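Local coordinates for thrombospondin related anonymous protein (Plasmodium falciparum, PDB 4F1J), which probably serves the malaria parasite as a membrane-anchored adhesin, binding magnesium through its von Willebrand factor A domain, at residues A147-G152 against G189-A194; N160-L163 against H167-D170. All coordinates share one frame; numbering follows the deposited sequence.

Interaction 1. Residues A147-G152 against G189-A194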
loop_
_atom_site.group_PDB
_atom_site.type_symbol
_atom_site.label_atom_id
_atom_site.label_comp_id
_atom_site.label_asym_id
_atom_site.label_seq_id
_atom_site.Cartn_x
_atom_site.Cartn_y
_atom_site.Cartn_z
ATOM N N ALA A 147 4.170 -0.591 -5.619
ATOM C CA ALA A 147 2.999 -1.125 -6.315
ATOM C C ALA A 147 1.794 -0.267 -5.982
ATOM O O ALA A 147 1.717 0.271 -4.891
ATOM C CB ALA A 147 2.751 -2.591 -5.920
ATOM N N VAL A 148 0.857 -0.160 -6.919
ATOM C CA VAL A 148 -0.350 0.627 -6.718
ATOM C C VAL A 148 -1.598 -0.143 -7.148
ATOM O O VAL A 148 -1.679 -0.696 -8.251
ATOM C CB VAL A 148 -0.319 1.967 -7.492
ATOM C CG1 VAL A 148 -1.663 2.696 -7.358
ATOM C CG2 VAL A 148 0.830 2.883 -6.996
ATOM N N PHE A 149 -2.593 -0.124 -6.277
ATOM C CA PHE A 149 -3.915 -0.698 -6.553
ATOM C C PHE A 149 -4.886 0.480 -6.566
ATOM O O PHE A 149 -5.187 1.057 -5.518
ATOM C CB PHE A 149 -4.272 -1.710 -5.460
ATOM C CG PHE A 149 -5.554 -2.489 -5.707
ATOM C CD1 PHE A 149 -6.776 -1.982 -5.279
ATOM C CD2 PHE A 149 -5.526 -3.738 -6.321
ATOM C CE1 PHE A 149 -7.953 -2.694 -5.459
ATOM C CE2 PHE A 149 -6.711 -4.454 -6.520
ATOM C CZ PHE A 149 -7.909 -3.944 -6.082
ATOM N N GLY A 150 -5.365 0.832 -7.756
ATOM C CA GLY A 150 -6.254 1.974 -7.942
ATOM C C GLY A 150 -7.705 1.567 -7.908
ATOM O O GLY A 150 -8.072 0.504 -8.402
ATOM N N ILE A 151 -8.538 2.430 -7.346
ATOM C CA ILE A 151 -9.943 2.105 -7.119
ATOM C C ILE A 151 -10.848 3.217 -7.625
ATOM O O ILE A 151 -10.681 4.366 -7.265
ATOM C CB ILE A 151 -10.261 1.919 -5.637
ATOM C CG1 ILE A 151 -9.265 0.962 -4.993
ATOM C CG2 ILE A 151 -11.685 1.398 -5.479
ATOM C CD1 ILE A 151 -9.323 0.922 -3.500
ATOM N N GLY A 152 -11.832 2.842 -8.426
ATOM C CA GLY A 152 -12.890 3.759 -8.798
ATOM C C GLY A 152 -12.479 4.678 -9.918
ATOM O O GLY A 152 -11.436 4.489 -10.583
ATOM N N GLY A 189 -6.200 -10.469 -5.026
ATOM C CA GLY A 189 -5.391 -11.701 -5.040
ATOM C C GLY A 189 -4.432 -11.794 -6.215
ATOM O O GLY A 189 -3.223 -11.899 -6.016
ATOM N N PRO A 190 -4.957 -11.753 -7.462
ATOM C CA PRO A 190 -4.105 -11.720 -8.646
ATOM C C PRO A 190 -3.072 -10.583 -8.624
ATOM O O PRO A 190 -1.926 -10.773 -9.025
ATOM C CB PRO A 190 -5.115 -11.528 -9.773
ATOM C CG PRO A 190 -6.351 -12.207 -9.264
ATOM C CD PRO A 190 -6.390 -11.819 -7.827
ATOM N N PHE A 191 -3.475 -9.416 -8.131
ATOM C CA PHE A 191 -2.546 -8.292 -7.994
ATOM C C PHE A 191 -1.372 -8.642 -7.065
ATOM O O PHE A 191 -0.207 -8.475 -7.435
ATOM C CB PHE A 191 -3.304 -7.039 -7.523
ATOM C CG PHE A 191 -2.411 -5.885 -7.104
ATOM C CD1 PHE A 191 -1.710 -5.123 -8.049
ATOM C CD2 PHE A 191 -2.307 -5.537 -5.777
ATOM C CE1 PHE A 191 -0.904 -4.052 -7.649
ATOM C CE2 PHE A 191 -1.499 -4.461 -5.382
ATOM C CZ PHE A 191 -0.818 -3.722 -6.328
ATOM N N MET A 192 -1.669 -9.116 -5.860
ATOM C CA MET A 192 -0.616 -9.393 -4.888
ATOM C C MET A 192 0.280 -10.550 -5.370
ATOM O O MET A 192 1.498 -10.551 -5.149
ATOM C CB MET A 192 -1.217 -9.725 -3.523
ATOM C CG MET A 192 -1.815 -8.564 -2.794
ATOM S SD MET A 192 -0.779 -7.068 -2.706
ATOM C CE MET A 192 0.477 -7.616 -1.560
ATOM N N LYS A 193 -0.318 -11.513 -6.063
ATOM C CA LYS A 193 0.477 -12.586 -6.669
ATOM C C LYS A 193 1.488 -12.033 -7.659
ATOM O O LYS A 193 2.684 -12.366 -7.575
ATOM C CB LYS A 193 -0.411 -13.631 -7.338
ATOM C CG LYS A 193 0.379 -14.858 -7.785
ATOM C CD LYS A 193 -0.513 -15.866 -8.477
ATOM C CE LYS A 193 0.242 -17.154 -8.775
ATOM N NZ LYS A 193 -0.752 -18.244 -9.086
ATOM N N ALA A 194 1.034 -11.142 -8.535
ATOM C CA ALA A 194 1.877 -10.507 -9.561
ATOM C C ALA A 194 2.959 -9.641 -8.936
ATOM O O ALA A 194 4.111 -9.683 -9.342
ATOM C CB ALA A 194 1.039 -9.679 -10.490
#
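Phe-149 of the strand turns the edge of its ring toward the face of Phe-191 of the helix. The centroids lie 5.4 Å apart and the planes meet at 63°, which is edge-to-face geometry. Between the two rings the shortest separation is 3.7 Å, from Phe-149 CD2 to Phe-191 CD2, and the former atom sits over the rim of the Phe-191 ring rather than its centre. Further in, Phe-149 CB stands 4.3 Å from the Phe-191 centroid and 25° off the ring normal, a CH-pi contact over the face. Ala-147 CB, two residues earlier on the same side of the strand, reaches Phe-191 CZ at 3.8 Å, while the carbonyl of Val-148 brings its O to 3.5 Å from Phe-191 CE1.

The axes of the two segments are 10.2 Å apart and nearly antiparallel, a gap filled by the Phe-191 ring, whose CG stands anti to the backbone N (chi1 169°). Around this pair, Val-119 and Ala-177 of the neighbouring strands touch Phe-191, and Val-184 and Val-187 of the helix touch Phe-149. The C-terminal helix 184-200 is thereby laid on one face of the central sheet, the helix-on-sheet layering of the Rossmann-like von Willebrand factor A fold. All four touching residues are buried and apolar atoms make most of the contacts, consistent with an attachment resting largely on dispersion, with an electrostatic term from the edge-to-face rings.

Interaction 2. Residues N160-L163 against H167-D170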
loop_
_atom_site.group_PDB
_atom_site.type_symbol
_atom_site.label_atom_id
_atom_site.label_comp_id
_atom_site.label_asym_id
_atom_site.label_seq_id
_atom_site.Cartn_x
_atom_site.Cartn_y
_atom_site.Cartn_z
ATOM N N ASN A 160 -0.373 6.504 -11.983
ATOM C CA ASN A 160 -0.104 5.311 -11.182
ATOM C C ASN A 160 0.974 4.434 -11.831
ATOM O O ASN A 160 1.859 3.916 -11.160
ATOM C CB ASN A 160 -1.375 4.500 -11.000
ATOM C CG ASN A 160 -2.426 5.208 -10.156
ATOM O OD1 ASN A 160 -2.141 6.123 -9.383
ATOM N ND2 ASN A 160 -3.664 4.787 -10.331
ATOM N N ARG A 161 0.885 4.262 -13.150
ATOM C CA ARG A 161 1.857 3.484 -13.896
ATOM C C ARG A 161 3.248 4.109 -13.848
ATOM O O ARG A 161 4.212 3.387 -13.614
ATOM C CB ARG A 161 1.354 3.253 -15.322
ATOM C CG ARG A 161 0.202 2.229 -15.373
ATOM C CD ARG A 161 -0.389 2.089 -16.773
ATOM N NE ARG A 161 0.606 1.538 -17.680
ATOM C CZ ARG A 161 0.669 0.268 -18.092
ATOM N NH1 ARG A 161 -0.255 -0.627 -17.771
ATOM N NH2 ARG A 161 1.656 -0.091 -18.883
ATOM N N PHE A 162 3.331 5.437 -14.008
ATOM C CA PHE A 162 4.603 6.179 -13.911
ATOM C C PHE A 162 5.215 5.928 -12.506
ATOM O O PHE A 162 6.408 5.591 -12.365
ATOM C CB PHE A 162 4.415 7.713 -14.067
ATOM C CG PHE A 162 4.241 8.239 -15.481
ATOM C CD1 PHE A 162 5.165 7.965 -16.486
ATOM C CD2 PHE A 162 3.206 9.160 -15.759
ATOM C CE1 PHE A 162 5.022 8.517 -17.765
ATOM C CE2 PHE A 162 3.051 9.723 -17.039
ATOM C CZ PHE A 162 3.961 9.403 -18.037
ATOM N N LEU A 163 4.376 6.073 -11.474
ATOM C CA LEU A 163 4.817 5.887 -10.075
ATOM C C LEU A 163 5.496 4.548 -9.814
ATOM O O LEU A 163 6.501 4.502 -9.092
ATOM C CB LEU A 163 3.662 6.064 -9.090
ATOM C CG LEU A 163 4.082 6.212 -7.630
ATOM C CD1 LEU A 163 4.831 7.500 -7.469
ATOM C CD2 LEU A 163 2.841 6.164 -6.736
ATOM N N HIS A 167 5.767 2.119 -18.233
ATOM C CA HIS A 167 5.273 3.019 -19.283
ATOM C C HIS A 167 3.867 3.453 -18.920
ATOM O O HIS A 167 3.090 2.624 -18.455
ATOM C CB HIS A 167 5.232 2.297 -20.627
ATOM C CG HIS A 167 5.000 3.215 -21.786
ATOM N ND1 HIS A 167 3.744 3.595 -22.190
ATOM C CD2 HIS A 167 5.870 3.823 -22.623
ATOM C CE1 HIS A 167 3.849 4.417 -23.222
ATOM N NE2 HIS A 167 5.127 4.563 -23.507
ATOM N N PRO A 168 3.499 4.739 -19.145
ATOM C CA PRO A 168 2.169 5.165 -18.680
ATOM C C PRO A 168 0.969 4.550 -19.342
ATOM O O PRO A 168 -0.107 4.693 -18.816
ATOM C CB PRO A 168 2.175 6.675 -18.936
ATOM C CG PRO A 168 3.139 6.834 -20.025
ATOM C CD PRO A 168 4.215 5.860 -19.766
ATOM N N SER A 169 1.128 3.897 -20.494
ATOM C CA SER A 169 -0.025 3.268 -21.169
ATOM C C SER A 169 0.247 1.885 -21.741
ATOM O O SER A 169 -0.672 1.083 -21.822
ATOM C CB SER A 169 -0.535 4.164 -22.310
ATOM O OG SER A 169 0.503 4.376 -23.240
ATOM N N ASP A 170 1.485 1.614 -22.139
ATOM C CA ASP A 170 1.794 0.436 -22.956
ATOM C C ASP A 170 2.521 -0.647 -22.169
ATOM O O ASP A 170 3.381 -0.364 -21.319
ATOM C CB ASP A 170 2.668 0.811 -24.168
ATOM C CG ASP A 170 2.060 1.911 -25.038
ATOM O OD1 ASP A 170 0.832 2.123 -25.001
ATOM O OD2 ASP A 170 2.838 2.552 -25.785
#
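Arg-161 grips the carbonyl oxygen of His-167 side-on, with two nitrogens converging on one atom. The NE bond to His-167 O is the shorter and straighter, 2.8 Å with an N-H...O angle of 153°, and its donor lies in the carbonyl plane. Arg-161 NH2 reaches the same His-167 O at 3.1 Å, more bent at 137° and tilted from the carbonyl plane. Since the oxygen is close to the guanidinium plane for both donors, the group presents its edge to it. The chain runs straight through chi2 and bends at chi3 (65°), which brings the guanidinium round to the loop, and a further hydrogen bond from Arg-161 NH2 to Gly-171 O extends the grip along the backbone. Arg-161 CD rests 3.3 Å from Pro-168 O.

The loop has its own internal bracing: His-167 ND1 accepts from Ser-169 N at 3.1 Å and from Asp-170 N as well, so one ring nitrogen holds the turn that follows it, and the hydroxyl of Ser-169 donates to Asp-170 OD1 from above the carboxylate plane. In the von Willebrand factor A fold this is the surface connection leading from helix 157-163 to the edge strand 176-179, and the arginine ties it back to the helix it has just left.

Beside the polar cluster, Phe-162 and Pro-168 pack obliquely. Pro-168 CB lies over one face of the Phe-162 ring, 3.6 Å from its centroid and near the ring normal, a CH-pi contact. Pro-168 CG comes to 3.4 Å from Phe-162 CZ. Phe-162 is exposed, and both it and Pro-168 also touch a crystal neighbour, which may influence how the ring lies.

Of the segments in contact, the first met from the N terminus is on strand 145-151, supplying residues 147-152 of interaction 1, and helix 157-163 follows directly with the first half of interaction 2. The chain then closes a short loop at 167-170, with three residues between the two segments, before forming edge strand 176-179. Interaction 1 closes only later, when helix 184-200 packs on the sheet, so interaction 2 is nested within its loop. Their centres are 14 Å apart, yet they touch through Val-148: CG1 lies 3.8 Å from Asn-160 CG, and CG2 packs on Leu-163. Strand 145-151 thus connects the C-terminal helix 184-200 to helix 157-163 and its surface loop.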